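Local coordinates for novel protein similar to vertebrate potassium voltage-gated channel, subfamily H (Eag-related) family (Danio rerio, PDB 3UKN) that probably forms the pore of a delayed-rectifier, voltage-gated potassium channel, of which this chain is the cytoplasmic C-linker and cyclic nucleotide-binding homology domain, at residues N50-S55 / A118-C123; R88-S93 / R179-L184; T134-L139 / L200-R205. One frame throughout, in Å; residues are numbered along the deposited sequence.

Contact 1 (N50-S55 / A118-C123)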
loop_
_atom_site.group_PDB
_atom_site.type_symbol
_atom_site.label_atom_id
_atom_site.label_comp_id
_atom_site.label_asym_id
_atom_site.label_seq_id
_atom_site.Cartn_x
_atom_site.Cartn_y
_atom_site.Cartn_z
ATOM N N ASN B 50 -4.841 3.639 -9.896
ATOM C CA ASN B 50 -4.262 2.325 -9.650
ATOM C C ASN B 50 -2.924 2.349 -8.914
ATOM O O ASN B 50 -2.430 1.300 -8.484
ATOM C CB ASN B 50 -4.145 1.522 -10.956
ATOM C CG ASN B 50 -5.483 0.971 -11.417
ATOM O OD1 ASN B 50 -6.525 1.285 -10.842
ATOM N ND2 ASN B 50 -5.462 0.150 -12.458
ATOM N N GLY B 51 -2.325 3.528 -8.766
ATOM C CA GLY B 51 -1.039 3.616 -8.103
ATOM C C GLY B 51 -1.021 4.390 -6.793
ATOM O O GLY B 51 0.047 4.851 -6.347
ATOM N N ILE B 52 -2.184 4.534 -6.158
ATOM C CA ILE B 52 -2.273 5.355 -4.948
ATOM C C ILE B 52 -1.428 4.838 -3.781
ATOM O O ILE B 52 -1.154 3.640 -3.655
ATOM C CB ILE B 52 -3.734 5.562 -4.470
ATOM C CG1 ILE B 52 -4.259 4.325 -3.747
ATOM C CG2 ILE B 52 -4.639 5.954 -5.626
ATOM C CD1 ILE B 52 -5.700 4.471 -3.271
ATOM N N ASP B 53 -1.006 5.766 -2.931
ATOM C CA ASP B 53 -0.246 5.444 -1.733
ATOM C C ASP B 53 -1.212 4.990 -0.657
ATOM O O ASP B 53 -2.041 5.787 -0.215
ATOM C CB ASP B 53 0.517 6.688 -1.270
ATOM C CG ASP B 53 1.228 6.482 0.057
ATOM O OD1 ASP B 53 1.368 5.316 0.480
ATOM O OD2 ASP B 53 1.651 7.490 0.673
ATOM N N VAL B 54 -1.105 3.725 -0.233
ATOM C CA VAL B 54 -2.025 3.156 0.759
ATOM C C VAL B 54 -1.406 2.989 2.144
ATOM O O VAL B 54 -2.047 2.483 3.071
ATOM C CB VAL B 54 -2.605 1.781 0.311
ATOM C CG1 VAL B 54 -3.324 1.915 -1.018
ATOM C CG2 VAL B 54 -1.513 0.724 0.245
ATOM N N SER B 55 -0.158 3.417 2.284
ATOM C CA SER B 55 0.530 3.342 3.568
ATOM C C SER B 55 -0.106 4.328 4.544
ATOM O O SER B 55 -0.778 5.269 4.125
ATOM C CB SER B 55 2.024 3.657 3.400
ATOM O OG SER B 55 2.240 5.050 3.230
ATOM N N ALA B 118 -10.281 5.459 -4.668
ATOM C CA ALA B 118 -10.287 6.635 -3.807
ATOM C C ALA B 118 -11.288 7.663 -4.311
ATOM O O ALA B 118 -11.757 7.579 -5.447
ATOM C CB ALA B 118 -8.888 7.266 -3.786
ATOM N N ILE B 119 -11.593 8.646 -3.464
ATOM C CA ILE B 119 -12.201 9.882 -3.945
ATOM C C ILE B 119 -11.102 10.925 -3.992
ATOM O O ILE B 119 -10.198 10.916 -3.154
ATOM C CB ILE B 119 -13.364 10.365 -3.052
ATOM C CG1 ILE B 119 -12.878 10.698 -1.656
ATOM C CG2 ILE B 119 -14.425 9.296 -2.940
ATOM C CD1 ILE B 119 -14.022 11.050 -0.711
ATOM N N TYR B 120 -11.170 11.803 -4.985
ATOM C CA TYR B 120 -10.112 12.780 -5.242
ATOM C C TYR B 120 -10.655 14.207 -5.196
ATOM O O TYR B 120 -11.810 14.465 -5.541
ATOM C CB TYR B 120 -9.471 12.518 -6.611
ATOM C CG TYR B 120 -8.978 11.113 -6.767
ATOM C CD1 TYR B 120 -7.657 10.792 -6.494
ATOM C CD2 TYR B 120 -9.834 10.099 -7.172
ATOM C CE1 TYR B 120 -7.192 9.492 -6.626
ATOM C CE2 TYR B 120 -9.392 8.801 -7.298
ATOM C CZ TYR B 120 -8.064 8.497 -7.028
ATOM O OH TYR B 120 -7.613 7.193 -7.147
ATOM N N PHE B 121 -9.809 15.130 -4.773
ATOM C CA PHE B 121 -10.195 16.526 -4.680
ATOM C C PHE B 121 -9.152 17.312 -5.454
ATOM O O PHE B 121 -7.962 17.143 -5.216
ATOM C CB PHE B 121 -10.237 16.951 -3.198
ATOM C CG PHE B 121 -10.509 18.435 -2.977
ATOM C CD1 PHE B 121 -11.806 18.903 -2.812
ATOM C CD2 PHE B 121 -9.466 19.344 -2.898
ATOM C CE1 PHE B 121 -12.066 20.268 -2.603
ATOM C CE2 PHE B 121 -9.715 20.699 -2.683
ATOM C CZ PHE B 121 -11.017 21.164 -2.538
ATOM N N VAL B 122 -9.589 18.148 -6.398
ATOM C CA VAL B 122 -8.669 19.028 -7.134
ATOM C C VAL B 122 -8.329 20.316 -6.359
ATOM O O VAL B 122 -9.189 21.174 -6.199
ATOM C CB VAL B 122 -9.263 19.430 -8.502
ATOM C CG1 VAL B 122 -8.196 20.051 -9.404
ATOM C CG2 VAL B 122 -9.886 18.232 -9.177
ATOM N N CYS B 123 -7.085 20.455 -5.888
ATOM C CA CYS B 123 -6.637 21.717 -5.256
ATOM C C CYS B 123 -6.191 22.756 -6.278
ATOM O O CYS B 123 -6.308 23.947 -6.042
ATOM C CB CYS B 123 -5.477 21.510 -4.271
ATOM S SG CYS B 123 -5.722 20.282 -3.005
#
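Ile-52 is the one residue of 50-55 to touch strand 118-122, and its two branches reach different residues there. The CG2 methyl lies 3.6 Å from Tyr-120 OH, arriving at the edge of the phenol and near its plane, while the longer branch ends with CD1 4.3 Å from Ala-118 CB. Ile-52 has chi1 78°, with CG1 between the backbone N and the carbonyl carbon, which turns the ethyl arm to Ala-118 and leaves CG2 for the tyrosine. No hydrogen bond joins the two segments. The phenol oxygen is nonetheless engaged, since Tyr-120 OH is hydrogen-bonded to Asn-49 OD1, just before segment 50-55 in the same loop. Next along the chain, Asp-53 forms an Asx turn: its OD1 takes the backbone N of Ser-55 at 3.0 Å, from above the carboxylate plane, and Ser-55 OG at 2.9 Å through the syn lone pair. The two bonds from Ser-55, with the Lys-99 salt bridge at OD2, restrain the rotation of this carboxylate. Further support comes from strand 168-174, where Tyr-172 OH is hydrogen-bonded to Asp-53 N and Tyr-172 and Ser-174 also pack on Ile-52. Val-54 meets Val-54 of the second subunit. This small, largely apolar contact joins an irregular loop of the C-linker, between helices 32-45 and 63-71, to the beta-roll of a cyclic nucleotide-binding homology domain.

Contact 2 (R88-S93 / R179-L184); sequences RGCLRS and REVLRL
Ser-93 and Val-181 bring the two helical segments closest, with their CA atoms 6.9 Å apart, and both residues send their CB atoms toward the opposing helix. The apolar touch runs through a single methyl group. Val-181 CG1 lies 4.1 Å from Ser-93 CB and 4.2 Å from Cys-90 SG, so one branch of the valine meets two residues spaced three apart on the same side of helix 88-96. That branch stands opposite the valine's backbone N (chi1 178°), while CG2 goes beside the N. Ser-93 offers its methylene because its hydroxyl is occupied within its own helix: Ser-93 OG donates to Gly-89 O at 2.9 Å, with a C=O...donor angle of 162°. The backbone bond from Ser-93 N to Gly-89 O is weak, at 3.3 Å, and the hydroxyl supplements it. No hydrogen bond crosses between the helices, and the 133 Å² buried here is modest. Away from the interface, Arg-88 NE sits 3.1 Å above one face of the Arg-92 guanidinium, offset toward its rim; both groups are donors and do not bond each other. Apolar packing continues beyond the pair. Cys-90 also touches Tyr-185 and Tyr-188, and Leu-182 packs against Tyr-188, Ala-189 and Phe-192 of helix 186-199. Helix 88-96, which precedes the beta-roll, thus lies beside helix 175-184, which follows directly from strand 168-174, while Arg-92 rests on helix 63-71 of the C-linker.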
loop_
_atom_site.group_PDB
_atom_site.type_symbol
_atom_site.label_atom_id
_atom_site.label_comp_id
_atom_site.label_asym_id
_atom_site.label_seq_id
_atom_site.Cartn_x
_atom_site.Cartn_y
_atom_site.Cartn_z
ATOM N N ARG B 88 -15.631 16.149 15.810
ATOM C CA ARG B 88 -14.215 16.526 15.763
ATOM C C ARG B 88 -13.322 15.298 15.640
ATOM O O ARG B 88 -12.330 15.283 14.882
ATOM C CB ARG B 88 -13.829 17.342 17.002
ATOM C CG ARG B 88 -12.413 17.900 16.981
ATOM C CD ARG B 88 -12.064 18.543 18.359
ATOM N NE ARG B 88 -11.805 17.509 19.358
ATOM C CZ ARG B 88 -11.696 17.702 20.664
ATOM N NH1 ARG B 88 -11.837 18.918 21.183
ATOM N NH2 ARG B 88 -11.453 16.663 21.455
ATOM N N GLY B 89 -13.682 14.253 16.371
ATOM C CA GLY B 89 -12.951 13.007 16.262
ATOM C C GLY B 89 -12.981 12.407 14.868
ATOM O O GLY B 89 -12.015 11.794 14.429
ATOM N N CYS B 90 -14.085 12.569 14.162
ATOM C CA CYS B 90 -14.180 12.031 12.804
ATOM C C CYS B 90 -13.340 12.857 11.835
ATOM O O CYS B 90 -12.635 12.318 10.986
ATOM C CB CYS B 90 -15.634 11.993 12.328
ATOM S SG CYS B 90 -15.836 11.307 10.668
ATOM N N LEU B 91 -13.398 14.174 11.959
ATOM C CA LEU B 91 -12.575 14.992 11.084
ATOM C C LEU B 91 -11.060 14.793 11.318
ATOM O O LEU B 91 -10.265 14.739 10.368
ATOM C CB LEU B 91 -13.000 16.457 11.171
ATOM C CG LEU B 91 -14.361 16.582 10.468
ATOM C CD1 LEU B 91 -15.145 17.807 10.903
ATOM C CD2 LEU B 91 -14.204 16.541 8.940
ATOM N N ARG B 92 -10.652 14.672 12.572
ATOM C CA ARG B 92 -9.229 14.459 12.834
ATOM C C ARG B 92 -8.702 13.191 12.160
ATOM O O ARG B 92 -7.747 13.252 11.389
ATOM C CB ARG B 92 -8.927 14.474 14.329
ATOM C CG ARG B 92 -8.831 15.894 14.858
ATOM C CD ARG B 92 -8.755 15.943 16.363
ATOM N NE ARG B 92 -8.620 17.308 16.859
ATOM C CZ ARG B 92 -8.619 17.622 18.152
ATOM N NH1 ARG B 92 -8.753 16.661 19.058
ATOM N NH2 ARG B 92 -8.488 18.887 18.541
ATOM N N SER B 93 -9.337 12.058 12.447
ATOM C CA SER B 93 -9.025 10.777 11.799
ATOM C C SER B 93 -8.927 10.902 10.280
ATOM O O SER B 93 -7.952 10.481 9.682
ATOM C CB SER B 93 -10.082 9.731 12.157
ATOM O OG SER B 93 -10.304 9.685 13.560
ATOM N N ARG B 179 -13.608 4.027 4.515
ATOM C CA ARG B 179 -14.662 3.140 5.001
ATOM C C ARG B 179 -14.378 2.738 6.422
ATOM O O ARG B 179 -15.293 2.538 7.213
ATOM C CB ARG B 179 -14.832 1.897 4.111
ATOM C CG ARG B 179 -15.493 2.188 2.749
ATOM C CD ARG B 179 -15.267 1.037 1.785
ATOM N NE ARG B 179 -15.833 1.272 0.457
ATOM C CZ ARG B 179 -15.434 0.634 -0.643
ATOM N NH1 ARG B 179 -14.453 -0.264 -0.575
ATOM N NH2 ARG B 179 -16.006 0.893 -1.813
ATOM N N GLU B 180 -13.094 2.617 6.740
ATOM C CA GLU B 180 -12.665 2.242 8.078
ATOM C C GLU B 180 -13.075 3.351 9.050
ATOM O O GLU B 180 -13.678 3.098 10.093
ATOM C CB GLU B 180 -11.154 2.012 8.093
ATOM C CG GLU B 180 -10.563 1.713 9.458
ATOM C CD GLU B 180 -9.095 1.313 9.378
ATOM O OE1 GLU B 180 -8.476 1.095 10.441
ATOM O OE2 GLU B 180 -8.559 1.213 8.251
ATOM N N VAL B 181 -12.790 4.591 8.680
ATOM C CA VAL B 181 -13.205 5.735 9.504
ATOM C C VAL B 181 -14.726 5.854 9.705
ATOM O O VAL B 181 -15.193 5.993 10.838
ATOM C CB VAL B 181 -12.622 7.049 8.993
ATOM C CG1 VAL B 181 -13.126 8.206 9.841
ATOM C CG2 VAL B 181 -11.112 6.982 9.053
ATOM N N LEU B 182 -15.499 5.774 8.623
ATOM C CA LEU B 182 -16.962 5.859 8.741
ATOM C C LEU B 182 -17.531 4.795 9.691
ATOM O O LEU B 182 -18.471 5.053 10.435
ATOM C CB LEU B 182 -17.641 5.759 7.371
ATOM C CG LEU B 182 -17.299 6.875 6.377
ATOM C CD1 LEU B 182 -17.975 6.612 5.047
ATOM C CD2 LEU B 182 -17.662 8.260 6.909
ATOM N N ARG B 183 -16.945 3.607 9.660
ATOM C CA ARG B 183 -17.363 2.508 10.525
ATOM C C ARG B 183 -17.203 2.835 12.024
ATOM O O ARG B 183 -17.841 2.225 12.877
ATOM C CB ARG B 183 -16.569 1.254 10.151
ATOM C CG ARG B 183 -17.054 -0.028 10.764
ATOM C CD ARG B 183 -16.108 -1.153 10.393
ATOM N NE ARG B 183 -14.727 -0.678 10.388
ATOM C CZ ARG B 183 -14.007 -0.461 11.485
ATOM N NH1 ARG B 183 -14.535 -0.683 12.684
ATOM N NH2 ARG B 183 -12.759 -0.021 11.380
ATOM N N LEU B 184 -16.356 3.811 12.337
ATOM C CA LEU B 184 -16.104 4.183 13.717
ATOM C C LEU B 184 -16.978 5.370 14.085
ATOM O O LEU B 184 -17.093 5.712 15.257
ATOM C CB LEU B 184 -14.627 4.534 13.906
ATOM C CG LEU B 184 -13.653 3.467 13.395
ATOM C CD1 LEU B 184 -12.234 4.018 13.323
ATOM C CD2 LEU B 184 -13.724 2.209 14.258
#

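Contact 3 (T134-L139 / L200-R205); sequences TVLAIL and LTYNLR
Leu-136 comes to the ring of Tyr-202 at its phenolic end, obliquely, neither over a face nor squarely at the edge. Its CD1 methyl is 3.2 Å from Tyr-202 OH, a snug approach, and 4.1 Å from Tyr-202 CZ. Leu-204 CG, two residues on from the tyrosine, lies at the ring edge and in its plane, and Val-129 and Ala-160 also pack against the side chain. With CG set opposite the backbone N (chi1 -171°), the ring extends from its strand toward 134-139, and its hydroxyl reaches Asn-159 OD1 for a hydrogen bond. The second flat group is the amide of Asn-203. Asn-203 OD1 accepts from Arg-205 N at 2.8 Å, with a nearly straight N-H...O angle of 163° and the donor tilted 27° from the carbonyl plane. This Asx turn bends the chain after the short strand, and the amide's other end is held as well, since ND2 bonds to Asp-148 OD1. The Tyr-202 to Leu-204 run corresponds to the intrinsic ligand described for KCNH channels, in which a short strand after the last helix occupies the place of cyclic nucleotide in related channels. Here strand 200-203 pairs in parallel with strand 144-146 at the border of the mixed sheet, and Tyr-202 projects from it to edge strand 134-139 of the antiparallel sheet. Where the end of 134-139 meets the start of 200-205, Leu-139 and Thr-201 lie alongside each other, their side chains running in opposite senses, with Leu-139 CD2 3.6 Å from Thr-201 CG2. Leu-139 CD2 also comes within 4.5 Å of Tyr-202 CB. The threonine turns its methyl to the leucine, while OG1 hydrogen-bonds to Leu-144 N.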
loop_
_atom_site.group_PDB
_atom_site.type_symbol
_atom_site.label_atom_id
_atom_site.label_comp_id
_atom_site.label_asym_id
_atom_site.label_seq_id
_atom_site.Cartn_x
_atom_site.Cartn_y
_atom_site.Cartn_z
ATOM N N THR B 134 -15.334 11.052 -26.123
ATOM C CA THR B 134 -16.176 12.226 -25.926
ATOM C C THR B 134 -15.936 12.843 -24.545
ATOM O O THR B 134 -15.979 12.147 -23.532
ATOM C CB THR B 134 -17.673 11.864 -26.071
ATOM O OG1 THR B 134 -17.915 11.327 -27.381
ATOM C CG2 THR B 134 -18.558 13.093 -25.847
ATOM N N VAL B 135 -15.677 14.149 -24.514
ATOM C CA VAL B 135 -15.460 14.874 -23.267
ATOM C C VAL B 135 -16.787 15.136 -22.550
ATOM O O VAL B 135 -17.682 15.794 -23.103
ATOM C CB VAL B 135 -14.742 16.224 -23.525
ATOM C CG1 VAL B 135 -14.586 17.002 -22.232
ATOM C CG2 VAL B 135 -13.377 16.004 -24.196
ATOM N N LEU B 136 -16.921 14.642 -21.322
ATOM C CA LEU B 136 -18.166 14.831 -20.571
ATOM C C LEU B 136 -18.177 16.064 -19.654
ATOM O O LEU B 136 -19.239 16.605 -19.344
ATOM C CB LEU B 136 -18.497 13.584 -19.740
ATOM C CG LEU B 136 -18.707 12.255 -20.467
ATOM C CD1 LEU B 136 -18.980 11.122 -19.467
ATOM C CD2 LEU B 136 -19.825 12.362 -21.506
ATOM N N ALA B 137 -16.998 16.485 -19.203
ATOM C CA ALA B 137 -16.889 17.594 -18.259
ATOM C C ALA B 137 -15.463 18.133 -18.105
ATOM O O ALA B 137 -14.480 17.466 -18.456
ATOM C CB ALA B 137 -17.441 17.183 -16.913
ATOM N N ILE B 138 -15.368 19.358 -17.600
ATOM C CA ILE B 138 -14.094 19.974 -17.251
ATOM C C ILE B 138 -14.044 20.235 -15.751
ATOM O O ILE B 138 -14.878 20.970 -15.213
ATOM C CB ILE B 138 -13.897 21.316 -17.967
ATOM C CG1 ILE B 138 -13.805 21.122 -19.481
ATOM C CG2 ILE B 138 -12.631 22.003 -17.463
ATOM C CD1 ILE B 138 -12.463 20.585 -19.926
ATOM N N LEU B 139 -13.060 19.639 -15.083
ATOM C CA LEU B 139 -12.913 19.772 -13.635
ATOM C C LEU B 139 -11.785 20.730 -13.228
ATOM O O LEU B 139 -10.748 20.826 -13.894
ATOM C CB LEU B 139 -12.700 18.397 -13.006
ATOM C CG LEU B 139 -13.756 17.356 -13.384
ATOM C CD1 LEU B 139 -13.417 15.980 -12.836
ATOM C CD2 LEU B 139 -15.122 17.789 -12.898
ATOM N N LEU B 200 -20.372 16.268 -4.900
ATOM C CA LEU B 200 -19.783 15.427 -5.943
ATOM C C LEU B 200 -19.936 16.070 -7.324
ATOM O O LEU B 200 -21.032 16.133 -7.894
ATOM C CB LEU B 200 -20.460 14.063 -5.914
ATOM C CG LEU B 200 -19.806 12.842 -6.554
ATOM C CD1 LEU B 200 -18.404 12.585 -6.000
ATOM C CD2 LEU B 200 -20.706 11.641 -6.311
ATOM N N THR B 201 -18.826 16.552 -7.862
ATOM C CA THR B 201 -18.826 17.223 -9.161
ATOM C C THR B 201 -19.035 16.193 -10.262
ATOM O O THR B 201 -19.882 16.356 -11.144
ATOM C CB THR B 201 -17.493 17.950 -9.391
ATOM O OG1 THR B 201 -17.127 18.667 -8.207
ATOM C CG2 THR B 201 -17.603 18.912 -10.545
ATOM N N TYR B 202 -18.275 15.110 -10.218
ATOM C CA TYR B 202 -18.519 14.042 -11.167
ATOM C C TYR B 202 -18.561 12.678 -10.495
ATOM O O TYR B 202 -17.710 12.356 -9.671
ATOM C CB TYR B 202 -17.512 14.052 -12.329
ATOM C CG TYR B 202 -17.910 13.069 -13.421
ATOM C CD1 TYR B 202 -18.812 13.431 -14.424
ATOM C CD2 TYR B 202 -17.409 11.765 -13.426
ATOM C CE1 TYR B 202 -19.190 12.529 -15.403
ATOM C CE2 TYR B 202 -17.779 10.855 -14.403
ATOM C CZ TYR B 202 -18.669 11.236 -15.386
ATOM O OH TYR B 202 -19.028 10.315 -16.354
ATOM N N ASN B 203 -19.542 11.877 -10.896
ATOM C CA ASN B 203 -19.812 10.565 -10.320
ATOM C C ASN B 203 -19.428 9.455 -11.312
ATOM O O ASN B 203 -20.025 9.313 -12.373
ATOM C CB ASN B 203 -21.303 10.476 -9.954
ATOM C CG ASN B 203 -21.693 9.133 -9.371
ATOM O OD1 ASN B 203 -20.956 8.155 -9.464
ATOM N ND2 ASN B 203 -22.859 9.085 -8.760
ATOM N N LEU B 204 -18.441 8.652 -10.938
ATOM C CA LEU B 204 -17.889 7.644 -11.824
ATOM C C LEU B 204 -18.618 6.305 -11.807
ATOM O O LEU B 204 -18.219 5.376 -12.507
ATOM C CB LEU B 204 -16.407 7.453 -11.490
ATOM C CG LEU B 204 -15.592 8.704 -11.851
ATOM C CD1 LEU B 204 -14.276 8.755 -11.125
ATOM C CD2 LEU B 204 -15.384 8.762 -13.358
ATOM N N ARG B 205 -19.683 6.205 -11.014
ATOM C CA ARG B 205 -20.398 4.944 -10.856
ATOM C C ARG B 205 -21.145 4.572 -12.138
ATOM O O ARG B 205 -22.023 5.315 -12.600
ATOM C CB ARG B 205 -21.368 4.987 -9.676
ATOM C CG ARG B 205 -21.905 3.613 -9.270
ATOM C CD ARG B 205 -22.860 3.684 -8.085
ATOM N NE ARG B 205 -24.150 4.250 -8.471
ATOM C CZ ARG B 205 -25.275 3.549 -8.542
ATOM N NH1 ARG B 205 -25.265 2.260 -8.236
ATOM N NH2 ARG B 205 -26.406 4.134 -8.910
#

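How the contacts relate
The segments come along the chain as 50-55, 88-93, 118-123, 134-139, 179-184 and 200-205, so contact 2 interlaces with both others, whereas contact 1 closes before contact 3 opens. Contact 1 lies about 2 Å from the spatial centre of the chain, with contacts 2 and 3 each about 17 Å from it, centre to centre, and about 27 Å from one another. None touches another. Contacts 1 and 3 share the mixed sheet, through strands 118-122 and 200-203. Contact 1 joins the C-linker loop to the beta-roll, contact 2 pairs the helices that precede and follow it, and contact 3 sets the strand that probably serves as intrinsic ligand against its antiparallel sheet.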